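Local coordinates for toluene, o-xylene monooxygenase oxygenase subunit (Pseudomonas stutzeri, PDB 2INC), which probably forms part of the multi-chain oxygenase component that uses molecular oxygen to hydroxylate aromatic hydrocarbons such as toluene and o-xylene, at residues R77-L82 with T152-R157; R108-T113 with E238-L243; R196-K201 with L217-A222. One frame throughout, in Å; residues are numbered along the deposited sequence.

Contact 1 (R77-L82 with T152-R157)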
# COMPACT_ATOMS: atom_id res chain seq x y z
N ARG B 77 -12.79 0.44 5.69
CA ARG B 77 -11.81 -0.16 4.81
C ARG B 77 -12.44 -1.29 4.00
O ARG B 77 -12.16 -1.43 2.81
CB ARG B 77 -10.61 -0.65 5.63
CG ARG B 77 -9.49 -1.19 4.79
CD ARG B 77 -8.43 -1.78 5.76
NE ARG B 77 -8.92 -2.97 6.45
CZ ARG B 77 -8.98 -4.19 5.92
NH1 ARG B 77 -8.56 -4.42 4.66
NH2 ARG B 77 -9.44 -5.21 6.64
N THR B 78 -13.27 -2.10 4.67
CA THR B 78 -13.82 -3.30 4.02
C THR B 78 -15.05 -2.90 3.15
O THR B 78 -15.30 -3.50 2.11
CB THR B 78 -14.09 -4.41 4.99
OG1 THR B 78 -14.92 -3.93 6.04
CG2 THR B 78 -12.78 -4.93 5.62
N TYR B 79 -15.74 -1.83 3.52
CA TYR B 79 -16.82 -1.26 2.69
C TYR B 79 -16.24 -0.86 1.35
O TYR B 79 -16.79 -1.19 0.30
CB TYR B 79 -17.45 -0.03 3.36
CG TYR B 79 -18.53 0.62 2.46
CD1 TYR B 79 -18.20 1.65 1.56
CD2 TYR B 79 -19.85 0.16 2.49
CE1 TYR B 79 -19.20 2.24 0.74
CE2 TYR B 79 -20.82 0.71 1.66
CZ TYR B 79 -20.50 1.73 0.79
OH TYR B 79 -21.51 2.25 -0.04
N ASN B 80 -15.14 -0.09 1.35
CA ASN B 80 -14.61 0.39 0.07
C ASN B 80 -14.02 -0.76 -0.76
O ASN B 80 -14.15 -0.78 -2.01
CB ASN B 80 -13.58 1.47 0.24
CG ASN B 80 -14.17 2.81 0.68
OD1 ASN B 80 -13.60 3.45 1.55
ND2 ASN B 80 -15.26 3.24 0.08
N LEU B 81 -13.40 -1.76 -0.12
CA LEU B 81 -12.94 -2.92 -0.88
C LEU B 81 -14.11 -3.63 -1.57
O LEU B 81 -14.04 -3.97 -2.76
CB LEU B 81 -12.22 -3.94 0.01
CG LEU B 81 -10.77 -3.63 0.33
CD1 LEU B 81 -10.29 -4.62 1.42
CD2 LEU B 81 -9.92 -3.79 -0.95
N LEU B 82 -15.19 -3.84 -0.84
CA LEU B 82 -16.34 -4.59 -1.32
C LEU B 82 -16.96 -3.82 -2.45
O LEU B 82 -17.24 -4.36 -3.54
CB LEU B 82 -17.35 -4.73 -0.19
CG LEU B 82 -18.53 -5.73 -0.23
CD1 LEU B 82 -19.73 -5.12 0.45
CD2 LEU B 82 -18.92 -6.25 -1.53
N THR B 152 -26.37 4.60 3.89
CA THR B 152 -26.54 5.92 3.25
C THR B 152 -25.68 5.99 1.98
O THR B 152 -26.14 6.50 0.92
CB THR B 152 -26.19 7.06 4.22
OG1 THR B 152 -27.09 6.96 5.34
CG2 THR B 152 -26.43 8.40 3.57
N ALA B 153 -24.43 5.56 2.12
CA ALA B 153 -23.50 5.52 0.98
C ALA B 153 -24.09 4.66 -0.12
O ALA B 153 -23.98 5.00 -1.30
CB ALA B 153 -22.15 5.01 1.43
N ASP B 154 -24.63 3.49 0.22
CA ASP B 154 -25.33 2.67 -0.80
C ASP B 154 -26.49 3.38 -1.46
O ASP B 154 -26.68 3.23 -2.67
CB ASP B 154 -25.86 1.38 -0.19
CG ASP B 154 -24.74 0.47 0.31
OD1 ASP B 154 -25.05 -0.41 1.16
OD2 ASP B 154 -23.56 0.61 -0.12
N HIS B 155 -27.30 4.12 -0.72
CA HIS B 155 -28.43 4.76 -1.37
C HIS B 155 -27.89 5.84 -2.30
O HIS B 155 -28.46 6.08 -3.36
CB HIS B 155 -29.38 5.46 -0.35
CG HIS B 155 -30.13 4.52 0.58
ND1 HIS B 155 -30.66 3.30 0.20
CD2 HIS B 155 -30.44 4.65 1.88
CE1 HIS B 155 -31.26 2.73 1.22
NE2 HIS B 155 -31.15 3.53 2.26
N LEU B 156 -26.78 6.46 -1.93
CA LEU B 156 -26.14 7.45 -2.85
C LEU B 156 -25.60 6.77 -4.12
O LEU B 156 -25.70 7.29 -5.24
CB LEU B 156 -24.98 8.16 -2.13
CG LEU B 156 -24.11 9.15 -2.98
CD1 LEU B 156 -25.02 10.11 -3.76
CD2 LEU B 156 -23.04 9.92 -2.19
N ARG B 157 -25.09 5.56 -3.94
CA ARG B 157 -24.62 4.75 -5.05
C ARG B 157 -25.80 4.49 -6.00
O ARG B 157 -25.65 4.62 -7.22
CB ARG B 157 -24.13 3.42 -4.48
CG ARG B 157 -23.53 2.51 -5.54
CD ARG B 157 -23.42 1.13 -5.01
NE ARG B 157 -22.84 0.24 -6.04
CZ ARG B 157 -23.10 -1.07 -6.18
NH1 ARG B 157 -22.53 -1.75 -7.18
NH2 ARG B 157 -23.91 -1.71 -5.35
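Y79 of helix 76-99 reaches over to A153 and D154 of helix 142-172. The two backbones stay well apart, with 9.7 Å between Y79 CA and A153 CA, so the tyrosine ring spans the gap. Its CG lies anti to the backbone N (chi1 177°), which holds the ring extended, so that its hydroxyl end meets D154 and A153. Y79 OH donates a short hydrogen bond to D154 OD2, at 2.6 Å. The carboxylate oxygen sits at the ring edge, near the ring plane, and 3.3 Å from Y79 CE2. The hydroxyl meets D154 OD2 from above the carboxylate plane, 35° out of it. Ring and carboxylate are turned only 24° from each other, and the two side chains run past one another in opposite directions. A153 CB comes in obliquely. It lies 3.2 Å from Y79 OH and 3.7 Å from Y79 CZ.

Both helices belong to the helical bundle expected of this ferritin-like family, and the polar pair is buried between them. The other oxygen, D154 OD1, takes a salt bridge from R256 and a hydrogen bond from H257. These would probably favour the ionised aspartate. Y79 OH also hydrogen-bonds to an aromatic side chain of another protein chain.

N80 follows in the first segment. N80 ND2 lies at the edge of the Y79 ring, in its plane.

Contact 2 (R108-T113 with E238-L243); sequences REWVET and EGDTLL
W110 and E238 bring the two backbones closest, with 7.0 Å between their CA atoms. Segment 108-113 is the first part of helix 108-117. Segment 238-243 is a short link that turns into helix 241-268. At G239 the chain leaves the preceding helix with positive phi and two bonds back into the last turn, a Schellman motif. D240 follows as the centre of an inverse gamma turn and as the N-cap of the next helix.

The W110 side chain carries the contact. Its CG is anti to the backbone N (chi1 180°), and the indole extends to the link. W110 NE1 donates to D240 OD2 at 2.7 Å, nearly straight at 165°. The acceptor lies close to the indole plane and uses its anti lone pair. The carboxylate stands almost upright to the indole, with the planes 84° apart. The other oxygen, D240 OD1, accepts from L243 N at 3.0 Å. This amide comes from above the carboxylate plane. One aspartate thus uses each oxygen for a separate N-H, which fixes its rotation.

E238 CB lies over one face of the indole, toward its rim. It is 4.0 Å from the centroid of the six-membered ring of W110, a CH-pi contact, and E238 CG lies 3.5 Å from W110 CE3. L243 CD2 sits at the ring edge, 4.3 Å from W110 CZ2. L234 and A235 of helix 208-237 also touch W110, and A235 touches D240 and L243 as well. This is a Schellman C-cap followed at once by an aspartate N-cap, joining two successive helices of the ferritin-like fold.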
# COMPACT_ATOMS: atom_id res chain seq x y z
N ARG B 108 -39.56 1.28 -28.47
CA ARG B 108 -40.05 2.62 -28.11
C ARG B 108 -40.92 2.54 -26.85
O ARG B 108 -40.85 3.43 -25.97
CB ARG B 108 -40.88 3.22 -29.27
CG ARG B 108 -41.40 4.64 -28.97
CD ARG B 108 -40.23 5.60 -28.56
NE ARG B 108 -40.68 6.89 -28.02
CZ ARG B 108 -39.98 8.02 -28.05
NH1 ARG B 108 -38.76 8.07 -28.59
NH2 ARG B 108 -40.51 9.12 -27.53
N GLU B 109 -41.73 1.48 -26.77
CA GLU B 109 -42.65 1.30 -25.66
C GLU B 109 -41.89 1.11 -24.32
O GLU B 109 -42.27 1.68 -23.28
CB GLU B 109 -43.56 0.10 -25.91
CG GLU B 109 -44.57 0.30 -27.09
CD GLU B 109 -44.00 -0.02 -28.54
OE1 GLU B 109 -44.80 0.12 -29.52
OE2 GLU B 109 -42.79 -0.37 -28.71
N TRP B 110 -40.83 0.31 -24.35
CA TRP B 110 -39.99 0.15 -23.14
C TRP B 110 -39.30 1.48 -22.77
O TRP B 110 -39.26 1.90 -21.60
CB TRP B 110 -38.95 -0.95 -23.33
CG TRP B 110 -38.11 -1.09 -22.10
CD1 TRP B 110 -36.79 -0.81 -21.95
CD2 TRP B 110 -38.56 -1.56 -20.84
NE1 TRP B 110 -36.38 -1.06 -20.65
CE2 TRP B 110 -37.47 -1.53 -19.95
CE3 TRP B 110 -39.80 -2.01 -20.38
CZ2 TRP B 110 -37.59 -1.93 -18.61
CZ3 TRP B 110 -39.91 -2.40 -19.03
CH2 TRP B 110 -38.82 -2.35 -18.18
N VAL B 111 -38.75 2.15 -23.75
CA VAL B 111 -38.16 3.45 -23.49
C VAL B 111 -39.14 4.38 -22.75
O VAL B 111 -38.79 5.05 -21.77
CB VAL B 111 -37.62 4.09 -24.78
CG1 VAL B 111 -37.30 5.58 -24.59
CG2 VAL B 111 -36.35 3.35 -25.25
N GLU B 112 -40.39 4.41 -23.18
CA GLU B 112 -41.38 5.18 -22.44
C GLU B 112 -41.65 4.65 -21.03
O GLU B 112 -41.89 5.44 -20.12
CB GLU B 112 -42.67 5.27 -23.26
CG GLU B 112 -42.44 6.28 -24.40
CD GLU B 112 -43.60 6.36 -25.38
OE1 GLU B 112 -43.56 7.30 -26.20
OE2 GLU B 112 -44.53 5.50 -25.31
N THR B 113 -41.63 3.34 -20.83
CA THR B 113 -41.75 2.77 -19.49
C THR B 113 -40.58 3.19 -18.58
O THR B 113 -40.78 3.49 -17.42
CB THR B 113 -41.75 1.27 -19.61
OG1 THR B 113 -42.81 0.95 -20.50
CG2 THR B 113 -41.95 0.55 -18.27
N GLU B 238 -38.40 -7.65 -21.03
CA GLU B 238 -38.61 -6.68 -22.08
C GLU B 238 -37.38 -6.40 -22.90
O GLU B 238 -37.39 -5.50 -23.76
CB GLU B 238 -39.12 -5.35 -21.50
CG GLU B 238 -40.57 -5.36 -21.09
CD GLU B 238 -41.48 -5.86 -22.18
OE1 GLU B 238 -41.40 -5.33 -23.32
OE2 GLU B 238 -42.26 -6.80 -21.90
N GLY B 239 -36.30 -7.13 -22.65
CA GLY B 239 -35.09 -6.95 -23.45
C GLY B 239 -34.03 -6.05 -22.84
O GLY B 239 -32.91 -5.95 -23.39
N ASP B 240 -34.34 -5.43 -21.69
CA ASP B 240 -33.42 -4.48 -21.07
C ASP B 240 -32.47 -5.26 -20.19
O ASP B 240 -32.70 -5.38 -18.98
CB ASP B 240 -34.17 -3.42 -20.25
CG ASP B 240 -33.30 -2.21 -19.91
OD1 ASP B 240 -32.05 -2.34 -19.81
OD2 ASP B 240 -33.84 -1.10 -19.76
N THR B 241 -31.41 -5.81 -20.76
CA THR B 241 -30.59 -6.64 -19.90
C THR B 241 -29.81 -5.78 -18.90
O THR B 241 -29.58 -6.23 -17.79
CB THR B 241 -29.73 -7.75 -20.64
OG1 THR B 241 -28.33 -7.60 -20.37
CG2 THR B 241 -30.03 -7.81 -22.13
N LEU B 242 -29.44 -4.55 -19.27
CA LEU B 242 -28.68 -3.69 -18.37
C LEU B 242 -29.49 -3.51 -17.08
O LEU B 242 -29.04 -3.85 -15.98
CB LEU B 242 -28.33 -2.33 -19.05
CG LEU B 242 -27.20 -1.47 -18.49
CD1 LEU B 242 -26.76 -0.52 -19.54
CD2 LEU B 242 -27.76 -0.68 -17.37
N LEU B 243 -30.73 -3.03 -17.19
CA LEU B 243 -31.49 -2.71 -15.96
C LEU B 243 -31.75 -4.00 -15.17
O LEU B 243 -31.70 -4.03 -13.93
CB LEU B 243 -32.79 -1.98 -16.31
CG LEU B 243 -33.63 -1.56 -15.08
CD1 LEU B 243 -32.82 -0.86 -13.99
CD2 LEU B 243 -34.78 -0.75 -15.54

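Contact 3 (R196-K201 with L217-A222); sequences RELIEK and LVTKPA
L198 and I199 of helix 190-202 both pack against T219 of helix 208-237. The branched end of L198 extends alongside the threonine, running the opposite way. L198 CG and L198 CD1 are both 3.6 Å from T219 OG1, and L198 CD2 is 4.0 Å from T219 CG2. I199 meets the same residue at about a right angle. Its CG1 is anti to the backbone N (chi1 -162°), and I199 CD1 ends 3.9 Å from T219 CG2. T219 has its OG1 anti to the carbonyl carbon (chi1 -61°) and its CG2 anti to the backbone N, which gives L198 the hydroxyl and I199 the methyl.

The hydroxyl faces the branched end of L198 but is satisfied within its own helix, since T219 OG1 hydrogen-bonds to the backbone O of A214. The helix has a wider pi-type turn at 217-219. It is kinked at P221, whose N makes no bond to the turn before. With an alanine at L198, the hydroxyl side of T219 would probably lose its apolar cover and a gap would open between the two helices.

L198 also touches L288 of helix 274-299. I199 and T219 both touch L128 of helix 121-138, and I199 reaches W186 of helix 182-188.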
# COMPACT_ATOMS: atom_id res chain seq x y z
N ARG B 196 -44.34 8.61 -2.77
CA ARG B 196 -43.93 9.94 -2.35
C ARG B 196 -44.59 10.28 -0.99
O ARG B 196 -43.94 10.86 -0.13
CB ARG B 196 -44.37 10.90 -3.42
CG ARG B 196 -43.78 12.30 -3.31
CD ARG B 196 -44.47 13.16 -4.36
NE ARG B 196 -44.20 14.50 -3.98
CZ ARG B 196 -44.94 15.57 -4.20
NH1 ARG B 196 -46.09 15.54 -4.86
NH2 ARG B 196 -44.45 16.68 -3.70
N GLU B 197 -45.88 9.98 -0.82
CA GLU B 197 -46.54 10.20 0.47
C GLU B 197 -45.85 9.41 1.55
O GLU B 197 -45.55 9.96 2.61
CB GLU B 197 -48.03 9.79 0.40
CG GLU B 197 -48.77 9.98 1.75
CD GLU B 197 -50.28 9.81 1.65
OE1 GLU B 197 -50.82 9.38 0.60
OE2 GLU B 197 -50.93 10.08 2.67
N LEU B 198 -45.62 8.12 1.30
CA LEU B 198 -44.92 7.27 2.26
C LEU B 198 -43.55 7.87 2.70
O LEU B 198 -43.31 8.09 3.89
CB LEU B 198 -44.68 5.92 1.62
CG LEU B 198 -43.83 4.96 2.47
CD1 LEU B 198 -44.37 4.70 3.92
CD2 LEU B 198 -43.63 3.66 1.72
N ILE B 199 -42.68 8.14 1.74
CA ILE B 199 -41.35 8.65 2.09
C ILE B 199 -41.43 10.10 2.66
O ILE B 199 -40.70 10.39 3.60
CB ILE B 199 -40.34 8.53 0.92
CG1 ILE B 199 -38.89 8.65 1.44
CG2 ILE B 199 -40.52 9.67 -0.04
CD1 ILE B 199 -38.45 7.61 2.58
N GLU B 200 -42.28 11.01 2.14
CA GLU B 200 -42.33 12.33 2.81
C GLU B 200 -42.74 12.25 4.27
O GLU B 200 -42.16 12.97 5.11
CB GLU B 200 -43.26 13.30 2.10
CG GLU B 200 -42.67 13.72 0.75
CD GLU B 200 -43.58 14.71 -0.01
OE1 GLU B 200 -44.65 15.13 0.51
OE2 GLU B 200 -43.21 15.05 -1.15
N LYS B 201 -43.75 11.43 4.58
CA LYS B 201 -44.16 11.24 5.99
C LYS B 201 -43.11 10.55 6.83
O LYS B 201 -42.83 10.99 7.97
CB LYS B 201 -45.49 10.48 6.09
CG LYS B 201 -46.65 11.36 5.55
CD LYS B 201 -47.99 10.62 5.70
CE LYS B 201 -49.10 11.65 5.41
NZ LYS B 201 -50.51 11.07 5.29
N LEU B 217 -37.65 -0.88 7.93
CA LEU B 217 -38.48 -2.10 8.07
C LEU B 217 -39.67 -2.07 7.15
O LEU B 217 -40.18 -3.13 6.78
CB LEU B 217 -38.89 -2.38 9.53
CG LEU B 217 -37.76 -2.63 10.54
CD1 LEU B 217 -38.31 -3.05 11.90
CD2 LEU B 217 -36.81 -3.59 10.03
N VAL B 218 -40.09 -0.87 6.76
CA VAL B 218 -41.33 -0.73 6.00
C VAL B 218 -41.07 -0.14 4.62
O VAL B 218 -41.36 -0.78 3.62
CB VAL B 218 -42.41 0.12 6.76
CG1 VAL B 218 -43.65 0.34 5.87
CG2 VAL B 218 -42.79 -0.59 8.10
N THR B 219 -40.53 1.07 4.57
CA THR B 219 -40.36 1.74 3.28
C THR B 219 -39.37 0.99 2.36
O THR B 219 -39.68 0.67 1.20
CB THR B 219 -39.90 3.14 3.53
OG1 THR B 219 -40.92 3.78 4.28
CG2 THR B 219 -39.71 3.89 2.22
N LYS B 220 -38.21 0.61 2.90
CA LYS B 220 -37.20 0.03 2.04
C LYS B 220 -37.65 -1.30 1.42
O LYS B 220 -37.49 -1.52 0.20
CB LYS B 220 -35.84 -0.07 2.77
CG LYS B 220 -35.04 1.23 2.61
CD LYS B 220 -33.78 1.35 3.47
CE LYS B 220 -32.86 0.18 3.27
NZ LYS B 220 -32.40 -0.01 1.87
N PRO B 221 -38.19 -2.23 2.23
CA PRO B 221 -38.61 -3.45 1.51
C PRO B 221 -39.69 -3.21 0.45
O PRO B 221 -39.63 -3.88 -0.57
CB PRO B 221 -39.06 -4.40 2.64
CG PRO B 221 -38.18 -3.90 3.85
CD PRO B 221 -38.33 -2.37 3.69
N ALA B 222 -40.58 -2.22 0.63
CA ALA B 222 -41.54 -1.84 -0.41
C ALA B 222 -40.85 -1.24 -1.63
O ALA B 222 -41.20 -1.57 -2.76
CB ALA B 222 -42.62 -0.91 0.11

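From the N terminus, contact 1 opens on helix 76-99 and closes on helix 142-172. Contact 2 opens on helix 108-117, inside that first loop, and closes later at the start of helix 241-268. Contacts 1 and 2 therefore cross, with about 28 Å between their centres. Contact 3 opens after contact 1 has closed, and lies wholly within the span of contact 2. It joins helices 190-202 and 208-237. Contacts 1 and 3 touch where H155 packs on K220. H257 bridges them too, bonding both D154 and K220. Contact 2 has no touch with either, and ties the start of helix 108-117 to the turn between helices 208-237 and 241-268, at an outlying end of the fold.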